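Local coordinates for bromodomain protein, putative (Plasmodium falciparum 3D7, PDB 4PY6) that probably binds acetylated lysines, such as those of histone tails, through its bromodomain, the part of a longer parasite protein crystallised here with a pteridinone ligand, at residues R18-L32 / S76-F90. Numbering follows the deposited sequence.
Sequences RLLKQWEKILRDNVL and SRNLSDGIYKEPIDF
Arg18 reaches the C-terminal end of helix 72-81, where its NE donates to Ser80 O (2.8 Å, N-H...O 157°) from above the carbonyl plane. A bend at chi3 (74°) turns the guanidinium so that one face lies over Gly82 N while NH2, at its edge, forms a salt bridge with Glu24 OE1 (3.1 Å). The ring of Trp23 is sandwiched between Pro87 CG (3.6 Å from CE3) and Glu24 CG on the opposite face; its CH2 edge meets Tyr84 O, and Phe140 adds an edge-to-face contact. Glu24 OE1 also accepts from Lys21 N at the helix start, its anti lone pair taking this second bond. The other oxygen, OE2, binds a water that also donates to Asn78 O and accepts from Tyr84 N, tying the carboxylate to the turn after helix 72-81. Leu27 lies across one face of the Phe90 ring, its CB over the centre (3.8 Å from the centroid, 9° off the normal), a CH-pi contact; Val31 CG1 and Leu32 CB meet the edge of the same ring. Leu79 is a knob in the hole formed by Glu24, Leu27, Arg28 and Leu32, its CD2 3.8 Å from Arg28 CB. The axes of segments 22-32 and 76-81 approach to 10.2 Å, nearly antiparallel; helix 87-104 packs beside them, and helix 112-138 (Trp129 on Leu27) completes the left-handed four-helix bundle of bromodomains, remote from the ligand pocket.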
ATOM      1  N   ARG A  18      -9.898 -17.656  24.136  1.00 43.02           N
ATOM      2  CA  ARG A  18      -8.524 -17.395  24.576  1.00 41.28           C
ATOM      3  C   ARG A  18      -8.249 -15.894  24.519  1.00 42.99           C
ATOM      4  O   ARG A  18      -8.461 -15.264  23.480  1.00 41.79           O
ATOM      5  CB  ARG A  18      -7.508 -18.171  23.716  1.00 40.35           C
ATOM      6  CG  ARG A  18      -6.070 -18.101  24.243  1.00 49.51           C
ATOM      7  CD  ARG A  18      -5.036 -18.411  23.172  1.00 55.23           C
ATOM      8  NE  ARG A  18      -4.885 -17.313  22.211  1.00 59.80           N
ATOM      9  CZ  ARG A  18      -3.973 -16.350  22.302  1.00 70.95           C
ATOM     10  NH1 ARG A  18      -3.111 -16.333  23.310  1.00 57.34           N
ATOM     11  NH2 ARG A  18      -3.914 -15.397  21.381  1.00 56.43           N
ATOM     12  N   LEU A  19      -7.813 -15.324  25.652  1.00 38.99           N
ATOM     13  CA  LEU A  19      -7.520 -13.898  25.763  1.00 37.56           C
ATOM     14  C   LEU A  19      -6.211 -13.555  25.063  1.00 38.30           C
ATOM     15  O   LEU A  19      -5.151 -14.071  25.432  1.00 37.56           O
ATOM     16  CB  LEU A  19      -7.506 -13.436  27.234  1.00 38.68           C
ATOM     17  CG  LEU A  19      -8.845 -13.477  27.974  1.00 45.03           C
ATOM     18  CD1 LEU A  19      -8.633 -13.618  29.464  1.00 46.50           C
ATOM     19  CD2 LEU A  19      -9.693 -12.250  27.664  1.00 47.77           C
ATOM     20  N   LEU A  20      -6.302 -12.716  24.021  1.00 32.88           N
ATOM     21  CA  LEU A  20      -5.155 -12.268  23.236  1.00 30.92           C
ATOM     22  C   LEU A  20      -4.308 -11.299  24.046  1.00 33.87           C
ATOM     23  O   LEU A  20      -4.854 -10.475  24.788  1.00 34.30           O
ATOM     24  CB  LEU A  20      -5.631 -11.576  21.947  1.00 30.29           C
ATOM     25  CG  LEU A  20      -5.625 -12.409  20.671  1.00 34.30           C
ATOM     26  CD1 LEU A  20      -6.902 -13.224  20.539  1.00 35.38           C
ATOM     27  CD2 LEU A  20      -5.482 -11.519  19.456  1.00 35.85           C
ATOM     28  N   LYS A  21      -2.975 -11.386  23.894  1.00 28.60           N
ATOM     29  CA  LYS A  21      -2.026 -10.484  24.555  1.00 27.81           C
ATOM     30  C   LYS A  21      -2.139  -9.122  23.864  1.00 29.54           C
ATOM     31  O   LYS A  21      -2.583  -9.066  22.714  1.00 28.44           O
ATOM     32  CB  LYS A  21      -0.589 -11.026  24.444  1.00 29.96           C
ATOM     33  CG  LYS A  21      -0.360 -12.349  25.170  1.00 44.99           C
ATOM     34  CD  LYS A  21       0.750 -13.154  24.514  1.00 55.28           C
ATOM     35  CE  LYS A  21       0.994 -14.474  25.200  1.00 67.52           C
ATOM     36  NZ  LYS A  21       2.079 -15.246  24.534  1.00 76.74           N
ATOM     37  N   GLN A  22      -1.767  -8.030  24.560  1.00 25.53           N
ATOM     38  CA  GLN A  22      -1.856  -6.682  23.990  1.00 24.54           C
ATOM     39  C   GLN A  22      -1.086  -6.526  22.675  1.00 26.19           C
ATOM     40  O   GLN A  22      -1.624  -5.911  21.756  1.00 25.64           O
ATOM     41  CB  GLN A  22      -1.510  -5.588  25.018  1.00 26.55           C
ATOM     42  CG  GLN A  22      -1.939  -4.166  24.608  1.00 35.12           C
ATOM     43  CD  GLN A  22      -3.430  -3.968  24.390  1.00 50.05           C
ATOM     44  OE1 GLN A  22      -4.285  -4.588  25.034  1.00 42.00           O
ATOM     45  NE2 GLN A  22      -3.771  -3.058  23.492  1.00 45.12           N
ATOM     46  N   TRP A  23       0.121  -7.135  22.555  1.00 21.56           N
ATOM     47  CA  TRP A  23       0.905  -7.080  21.313  1.00 20.34           C
ATOM     48  C   TRP A  23       0.206  -7.810  20.162  1.00 23.84           C
ATOM     49  O   TRP A  23       0.283  -7.344  19.028  1.00 23.13           O
ATOM     50  CB  TRP A  23       2.365  -7.542  21.500  1.00 18.71           C
ATOM     51  CG  TRP A  23       2.549  -8.989  21.853  1.00 19.44           C
ATOM     52  CD1 TRP A  23       2.728  -9.508  23.102  1.00 23.08           C
ATOM     53  CD2 TRP A  23       2.658 -10.093  20.942  1.00 18.55           C
ATOM     54  NE1 TRP A  23       2.906 -10.870  23.029  1.00 22.40           N
ATOM     55  CE2 TRP A  23       2.862 -11.257  21.715  1.00 22.95           C
ATOM     56  CE3 TRP A  23       2.578 -10.218  19.544  1.00 18.95           C
ATOM     57  CZ2 TRP A  23       2.990 -12.528  21.139  1.00 22.03           C
ATOM     58  CZ3 TRP A  23       2.695 -11.478  18.975  1.00 20.04           C
ATOM     59  CH2 TRP A  23       2.907 -12.613  19.767  1.00 21.15           C
ATOM     60  N   GLU A  24      -0.505  -8.922  20.466  1.00 20.44           N
ATOM     61  CA  GLU A  24      -1.277  -9.711  19.497  1.00 19.82           C
ATOM     62  C   GLU A  24      -2.481  -8.906  18.979  1.00 24.82           C
ATOM     63  O   GLU A  24      -2.844  -9.041  17.809  1.00 24.50           O
ATOM     64  CB  GLU A  24      -1.764 -11.034  20.115  1.00 21.44           C
ATOM     65  CG  GLU A  24      -0.666 -12.031  20.445  1.00 31.11           C
ATOM     66  CD  GLU A  24      -1.129 -13.319  21.102  1.00 48.65           C
ATOM     67  OE1 GLU A  24      -1.802 -13.247  22.155  1.00 45.47           O
ATOM     68  OE2 GLU A  24      -0.785 -14.406  20.584  1.00 39.20           O
ATOM     69  N   LYS A  25      -3.097  -8.083  19.857  1.00 22.25           N
ATOM     70  CA  LYS A  25      -4.241  -7.219  19.543  1.00 22.74           C
ATOM     71  C   LYS A  25      -3.852  -6.081  18.589  1.00 26.73           C
ATOM     72  O   LYS A  25      -4.659  -5.708  17.734  1.00 26.45           O
ATOM     73  CB  LYS A  25      -4.860  -6.643  20.827  1.00 26.19           C
ATOM     74  CG  LYS A  25      -5.761  -7.614  21.573  1.00 39.91           C
ATOM     75  CD  LYS A  25      -6.267  -7.017  22.876  1.00 49.24           C
ATOM     76  CE  LYS A  25      -7.162  -7.968  23.627  1.00 59.94           C
ATOM     77  NZ  LYS A  25      -7.537  -7.433  24.961  1.00 70.20           N
ATOM     78  N   ILE A  26      -2.626  -5.525  18.750  1.00 23.31           N
ATOM     79  CA  ILE A  26      -2.085  -4.448  17.907  1.00 23.03           C
ATOM     80  C   ILE A  26      -1.863  -4.978  16.481  1.00 26.06           C
ATOM     81  O   ILE A  26      -2.224  -4.300  15.520  1.00 26.13           O
ATOM     82  CB  ILE A  26      -0.803  -3.788  18.518  1.00 26.21           C
ATOM     83  CG1 ILE A  26      -1.083  -3.198  19.920  1.00 27.28           C
ATOM     84  CG2 ILE A  26      -0.223  -2.703  17.583  1.00 27.04           C
ATOM     85  CD1 ILE A  26       0.141  -3.125  20.858  1.00 34.05           C
ATOM     86  N   LEU A  27      -1.314  -6.201  16.351  1.00 21.59           N
ATOM     87  CA  LEU A  27      -1.075  -6.832  15.046  1.00 20.66           C
ATOM     88  C   LEU A  27      -2.385  -7.142  14.334  1.00 24.96           C
ATOM     89  O   LEU A  27      -2.479  -6.959  13.121  1.00 24.90           O
ATOM     90  CB  LEU A  27      -0.237  -8.118  15.177  1.00 19.95           C
ATOM     91  CG  LEU A  27       1.104  -8.023  15.903  1.00 24.27           C
ATOM     92  CD1 LEU A  27       1.717  -9.384  16.072  1.00 24.24           C
ATOM     93  CD2 LEU A  27       2.065  -7.097  15.199  1.00 25.91           C
ATOM     94  N   ARG A  28      -3.399  -7.585  15.098  1.00 21.63           N
ATOM     95  CA  ARG A  28      -4.724  -7.941  14.600  1.00 21.71           C
ATOM     96  C   ARG A  28      -5.534  -6.738  14.118  1.00 26.15           C
ATOM     97  O   ARG A  28      -6.034  -6.768  12.995  1.00 26.03           O
ATOM     98  CB  ARG A  28      -5.494  -8.737  15.672  1.00 21.71           C
ATOM     99  CG  ARG A  28      -6.888  -9.211  15.254  1.00 29.18           C
ATOM    100  CD  ARG A  28      -7.686  -9.733  16.435  1.00 36.80           C
ATOM    101  NE  ARG A  28      -8.012  -8.676  17.397  1.00 43.12           N
ATOM    102  CZ  ARG A  28      -8.601  -8.882  18.571  1.00 58.72           C
ATOM    103  NH1 ARG A  28      -8.940 -10.110  18.947  1.00 47.62           N
ATOM    104  NH2 ARG A  28      -8.853  -7.863  19.380  1.00 45.76           N
ATOM    105  N   ASP A  29      -5.679  -5.703  14.963  1.00 23.21           N
ATOM    106  CA  ASP A  29      -6.509  -4.528  14.679  1.00 24.04           C
ATOM    107  C   ASP A  29      -5.835  -3.343  13.988  1.00 27.94           C
ATOM    108  O   ASP A  29      -6.508  -2.617  13.253  1.00 28.37           O
ATOM    109  CB  ASP A  29      -7.234  -4.065  15.957  1.00 26.75           C
ATOM    110  CG  ASP A  29      -8.028  -5.154  16.660  1.00 36.09           C
ATOM    111  OD1 ASP A  29      -8.859  -5.813  15.992  1.00 36.82           O
ATOM    112  OD2 ASP A  29      -7.835  -5.333  17.880  1.00 41.23           O
ATOM    113  N   ASN A  30      -4.536  -3.119  14.241  1.00 23.86           N
ATOM    114  CA  ASN A  30      -3.824  -1.970  13.677  1.00 23.92           C
ATOM    115  C   ASN A  30      -2.931  -2.278  12.467  1.00 26.76           C
ATOM    116  O   ASN A  30      -2.533  -1.350  11.754  1.00 26.79           O
ATOM    117  CB  ASN A  30      -3.069  -1.206  14.771  1.00 24.83           C
ATOM    118  CG  ASN A  30      -3.931  -0.812  15.950  1.00 47.15           C
ATOM    119  OD1 ASN A  30      -3.961  -1.487  16.981  1.00 41.10           O
ATOM    120  ND2 ASN A  30      -4.668   0.280  15.819  1.00 41.07           N
ATOM    121  N   VAL A  31      -2.618  -3.567  12.223  1.00 21.84           N
ATOM    122  CA  VAL A  31      -1.777  -3.956  11.088  1.00 21.00           C
ATOM    123  C   VAL A  31      -2.558  -4.828  10.091  1.00 24.72           C
ATOM    124  O   VAL A  31      -2.811  -4.386   8.969  1.00 24.86           O
ATOM    125  CB  VAL A  31      -0.398  -4.567  11.495  1.00 23.97           C
ATOM    126  CG1 VAL A  31       0.494  -4.784  10.274  1.00 23.53           C
ATOM    127  CG2 VAL A  31       0.323  -3.697  12.525  1.00 23.94           C
ATOM    128  N   LEU A  32      -2.951  -6.044  10.514  1.00 20.91           N
ATOM    129  CA  LEU A  32      -3.673  -7.030   9.707  1.00 20.83           C
ATOM    130  C   LEU A  32      -5.059  -6.568   9.231  1.00 25.84           C
ATOM    131  O   LEU A  32      -5.371  -6.759   8.055  1.00 25.71           O
ATOM    132  CB  LEU A  32      -3.747  -8.385  10.453  1.00 20.43           C
ATOM    133  CG  LEU A  32      -4.428  -9.580   9.764  1.00 25.21           C
ATOM    134  CD1 LEU A  32      -3.610 -10.092   8.591  1.00 24.94           C
ATOM    135  CD2 LEU A  32      -4.642 -10.707  10.745  1.00 27.63           C
ATOM    136  N   SER A  76      -4.645 -14.858  10.705  1.00 21.81           N
ATOM    137  CA  SER A  76      -5.769 -14.529  11.593  1.00 22.13           C
ATOM    138  C   SER A  76      -6.010 -15.666  12.592  1.00 27.17           C
ATOM    139  O   SER A  76      -6.333 -15.400  13.753  1.00 27.11           O
ATOM    140  CB  SER A  76      -7.037 -14.276  10.784  1.00 25.78           C
ATOM    141  OG  SER A  76      -6.926 -13.104   9.994  1.00 34.31           O
ATOM    142  N   ARG A  77      -5.836 -16.927  12.120  1.00 24.25           N
ATOM    143  CA  ARG A  77      -6.002 -18.140  12.916  0.50 24.78           C
ATOM    144  C   ARG A  77      -4.847 -18.294  13.913  1.00 28.20           C
ATOM    145  O   ARG A  77      -5.095 -18.570  15.086  1.00 28.21           O
ATOM    146  CB  ARG A  77      -6.091 -19.364  11.989  0.50 25.56           C
ATOM    147  CG  ARG A  77      -7.068 -20.430  12.453  0.50 36.85           C
ATOM    148  CD  ARG A  77      -7.351 -21.438  11.355  0.50 46.00           C
ATOM    149  NE  ARG A  77      -8.376 -20.963  10.420  0.50 52.58           N
ATOM    150  CZ  ARG A  77      -8.357 -21.176   9.108  0.50 65.05           C
ATOM    151  NH1 ARG A  77      -7.359 -21.849   8.550  0.50 51.73           N
ATOM    152  NH2 ARG A  77      -9.334 -20.710   8.342  0.50 51.15           N
ATOM    153  N   ASN A  78      -3.586 -18.110  13.442  1.00 24.06           N
ATOM    154  CA  ASN A  78      -2.358 -18.214  14.242  1.00 23.52           C
ATOM    155  C   ASN A  78      -2.291 -17.170  15.356  1.00 27.38           C
ATOM    156  O   ASN A  78      -1.863 -17.487  16.469  1.00 27.63           O
ATOM    157  CB  ASN A  78      -1.115 -18.122  13.347  1.00 23.03           C
ATOM    158  CG  ASN A  78      -0.849 -19.320  12.457  1.00 44.30           C
ATOM    159  OD1 ASN A  78      -1.465 -20.387  12.574  1.00 42.62           O
ATOM    160  ND2 ASN A  78       0.090 -19.163  11.538  1.00 33.07           N
ATOM    161  N   LEU A  79      -2.725 -15.932  15.055  1.00 23.23           N
ATOM    162  CA  LEU A  79      -2.772 -14.798  15.982  1.00 22.93           C
ATOM    163  C   LEU A  79      -3.824 -15.044  17.078  1.00 27.52           C
ATOM    164  O   LEU A  79      -3.630 -14.630  18.224  1.00 27.34           O
ATOM    165  CB  LEU A  79      -3.111 -13.530  15.181  1.00 22.69           C
ATOM    166  CG  LEU A  79      -2.487 -12.188  15.577  1.00 27.27           C
ATOM    167  CD1 LEU A  79      -0.970 -12.274  15.751  1.00 27.03           C
ATOM    168  CD2 LEU A  79      -2.785 -11.150  14.522  1.00 29.47           C
ATOM    169  N   SER A  80      -4.919 -15.744  16.720  1.00 24.39           N
ATOM    170  CA  SER A  80      -6.023 -16.106  17.612  1.00 25.14           C
ATOM    171  C   SER A  80      -5.651 -17.282  18.528  1.00 28.92           C
ATOM    172  O   SER A  80      -6.021 -17.280  19.702  1.00 29.32           O
ATOM    173  CB  SER A  80      -7.264 -16.448  16.791  1.00 29.63           C
ATOM    174  OG  SER A  80      -8.361 -16.844  17.597  1.00 40.92           O
ATOM    175  N   ASP A  81      -4.926 -18.281  17.988  1.00 24.69           N
ATOM    176  CA  ASP A  81      -4.516 -19.489  18.712  1.00 24.96           C
ATOM    177  C   ASP A  81      -3.261 -19.335  19.575  1.00 28.15           C
ATOM    178  O   ASP A  81      -2.988 -20.199  20.412  1.00 28.96           O
ATOM    179  CB  ASP A  81      -4.362 -20.676  17.740  1.00 26.84           C
ATOM    180  CG  ASP A  81      -5.637 -21.076  17.021  1.00 36.82           C
ATOM    181  OD1 ASP A  81      -6.727 -20.956  17.626  1.00 38.18           O
ATOM    182  OD2 ASP A  81      -5.545 -21.526  15.860  1.00 42.67           O
ATOM    183  N   GLY A  82      -2.517 -18.252  19.366  1.00 23.08           N
ATOM    184  CA  GLY A  82      -1.283 -17.974  20.091  1.00 22.67           C
ATOM    185  C   GLY A  82      -0.109 -18.780  19.573  1.00 26.54           C
ATOM    186  O   GLY A  82       0.722 -19.242  20.358  1.00 27.06           O
ATOM    187  N   ILE A  83      -0.039 -18.954  18.240  1.00 22.35           N
ATOM    188  CA  ILE A  83       1.016 -19.695  17.539  1.00 22.13           C
ATOM    189  C   ILE A  83       2.340 -18.918  17.577  1.00 25.44           C
ATOM    190  O   ILE A  83       3.395 -19.519  17.788  1.00 25.35           O
ATOM    191  CB  ILE A  83       0.543 -20.075  16.096  1.00 24.89           C
ATOM    192  CG1 ILE A  83      -0.646 -21.085  16.110  1.00 26.12           C
ATOM    193  CG2 ILE A  83       1.683 -20.530  15.161  1.00 25.33           C
ATOM    194  CD1 ILE A  83      -0.388 -22.538  16.711  1.00 32.69           C
ATOM    195  N   TYR A  84       2.275 -17.585  17.403  1.00 21.38           N
ATOM    196  CA  TYR A  84       3.448 -16.713  17.428  1.00 20.86           C
ATOM    197  C   TYR A  84       3.953 -16.500  18.852  1.00 25.05           C
ATOM    198  O   TYR A  84       3.179 -16.131  19.742  1.00 24.57           O
ATOM    199  CB  TYR A  84       3.160 -15.365  16.741  1.00 21.40           C
ATOM    200  CG  TYR A  84       2.573 -15.488  15.351  1.00 22.86           C
ATOM    201  CD1 TYR A  84       3.304 -16.057  14.311  1.00 24.86           C
ATOM    202  CD2 TYR A  84       1.297 -15.013  15.066  1.00 23.37           C
ATOM    203  CE1 TYR A  84       2.774 -16.163  13.027  1.00 25.44           C
ATOM    204  CE2 TYR A  84       0.761 -15.105  13.783  1.00 24.04           C
ATOM    205  CZ  TYR A  84       1.502 -15.686  12.767  1.00 31.33           C
ATOM    206  OH  TYR A  84       0.982 -15.791  11.502  1.00 32.37           O
ATOM    207  N   LYS A  85       5.250 -16.761  19.065  1.00 22.44           N
ATOM    208  CA  LYS A  85       5.915 -16.607  20.360  1.00 23.35           C
ATOM    209  C   LYS A  85       6.522 -15.217  20.492  1.00 27.36           C
ATOM    210  O   LYS A  85       6.710 -14.725  21.604  1.00 27.54           O
ATOM    211  CB  LYS A  85       6.978 -17.703  20.559  1.00 26.88           C
ATOM    212  CG  LYS A  85       6.521 -18.858  21.452  1.00 41.41           C
ATOM    213  CD  LYS A  85       5.490 -19.776  20.783  1.00 49.78           C
ATOM    214  CE  LYS A  85       4.671 -20.524  21.803  1.00 60.87           C
ATOM    215  NZ  LYS A  85       3.302 -20.809  21.303  1.00 69.10           N
ATOM    216  N   GLU A  86       6.808 -14.585  19.345  1.00 23.59           N
ATOM    217  CA  GLU A  86       7.369 -13.243  19.229  1.00 23.26           C
ATOM    218  C   GLU A  86       6.603 -12.479  18.139  1.00 25.64           C
ATOM    219  O   GLU A  86       6.184 -13.105  17.162  1.00 24.43           O
ATOM    220  CB  GLU A  86       8.864 -13.311  18.859  1.00 25.26           C
ATOM    221  CG  GLU A  86       9.781 -13.642  20.023  1.00 37.80           C
ATOM    222  CD  GLU A  86      11.251 -13.382  19.760  1.00 60.41           C
ATOM    223  OE1 GLU A  86      11.878 -14.180  19.028  1.00 57.03           O
ATOM    224  OE2 GLU A  86      11.780 -12.384  20.300  1.00 54.18           O
ATOM    225  N   PRO A  87       6.442 -11.135  18.248  1.00 22.21           N
ATOM    226  CA  PRO A  87       5.741 -10.387  17.181  1.00 21.40           C
ATOM    227  C   PRO A  87       6.388 -10.485  15.796  1.00 24.75           C
ATOM    228  O   PRO A  87       5.685 -10.354  14.798  1.00 23.79           O
ATOM    229  CB  PRO A  87       5.756  -8.944  17.690  1.00 23.51           C
ATOM    230  CG  PRO A  87       5.987  -9.043  19.158  1.00 28.46           C
ATOM    231  CD  PRO A  87       6.866 -10.234  19.339  1.00 24.36           C
ATOM    232  N   ILE A  88       7.717 -10.729  15.738  1.00 21.74           N
ATOM    233  CA  ILE A  88       8.501 -10.878  14.504  1.00 21.38           C
ATOM    234  C   ILE A  88       8.079 -12.109  13.676  1.00 24.76           C
ATOM    235  O   ILE A  88       8.266 -12.113  12.458  1.00 24.35           O
ATOM    236  CB  ILE A  88      10.029 -10.857  14.809  1.00 25.24           C
ATOM    237  CG1 ILE A  88      10.868 -10.417  13.586  1.00 25.75           C
ATOM    238  CG2 ILE A  88      10.521 -12.194  15.382  1.00 26.42           C
ATOM    239  CD1 ILE A  88      10.920  -8.908  13.324  1.00 32.18           C
ATOM    240  N   ASP A  89       7.530 -13.149  14.343  1.00 21.06           N
ATOM    241  CA  ASP A  89       7.054 -14.376  13.700  1.00 20.51           C
ATOM    242  C   ASP A  89       5.846 -14.067  12.806  1.00 23.52           C
ATOM    243  O   ASP A  89       5.674 -14.708  11.771  1.00 23.56           O
ATOM    244  CB  ASP A  89       6.720 -15.453  14.748  1.00 22.60           C
ATOM    245  CG  ASP A  89       7.876 -15.889  15.635  1.00 33.28           C
ATOM    246  OD1 ASP A  89       9.028 -15.922  15.144  1.00 34.14           O
ATOM    247  OD2 ASP A  89       7.622 -16.248  16.804  1.00 40.14           O
ATOM    248  N   PHE A  90       5.042 -13.051  13.195  1.00 19.48           N
ATOM    249  CA  PHE A  90       3.889 -12.547  12.443  1.00 18.84           C
ATOM    250  C   PHE A  90       4.417 -11.750  11.244  1.00 22.62           C
ATOM    251  O   PHE A  90       3.882 -11.886  10.143  1.00 22.49           O
ATOM    252  CB  PHE A  90       3.001 -11.670  13.356  1.00 20.44           C
ATOM    253  CG  PHE A  90       2.094 -10.667  12.675  1.00 21.66           C
ATOM    254  CD1 PHE A  90       2.544  -9.383  12.382  1.00 24.61           C
ATOM    255  CD2 PHE A  90       0.775 -10.987  12.377  1.00 23.41           C
ATOM    256  CE1 PHE A  90       1.705  -8.453  11.762  1.00 25.52           C
ATOM    257  CE2 PHE A  90      -0.067 -10.052  11.765  1.00 26.29           C
ATOM    258  CZ  PHE A  90       0.403  -8.791  11.465  1.00 24.56           C
TER
HETATM  259  O   HOH W   1       0.002 -15.532  18.085  1.00 22.01           O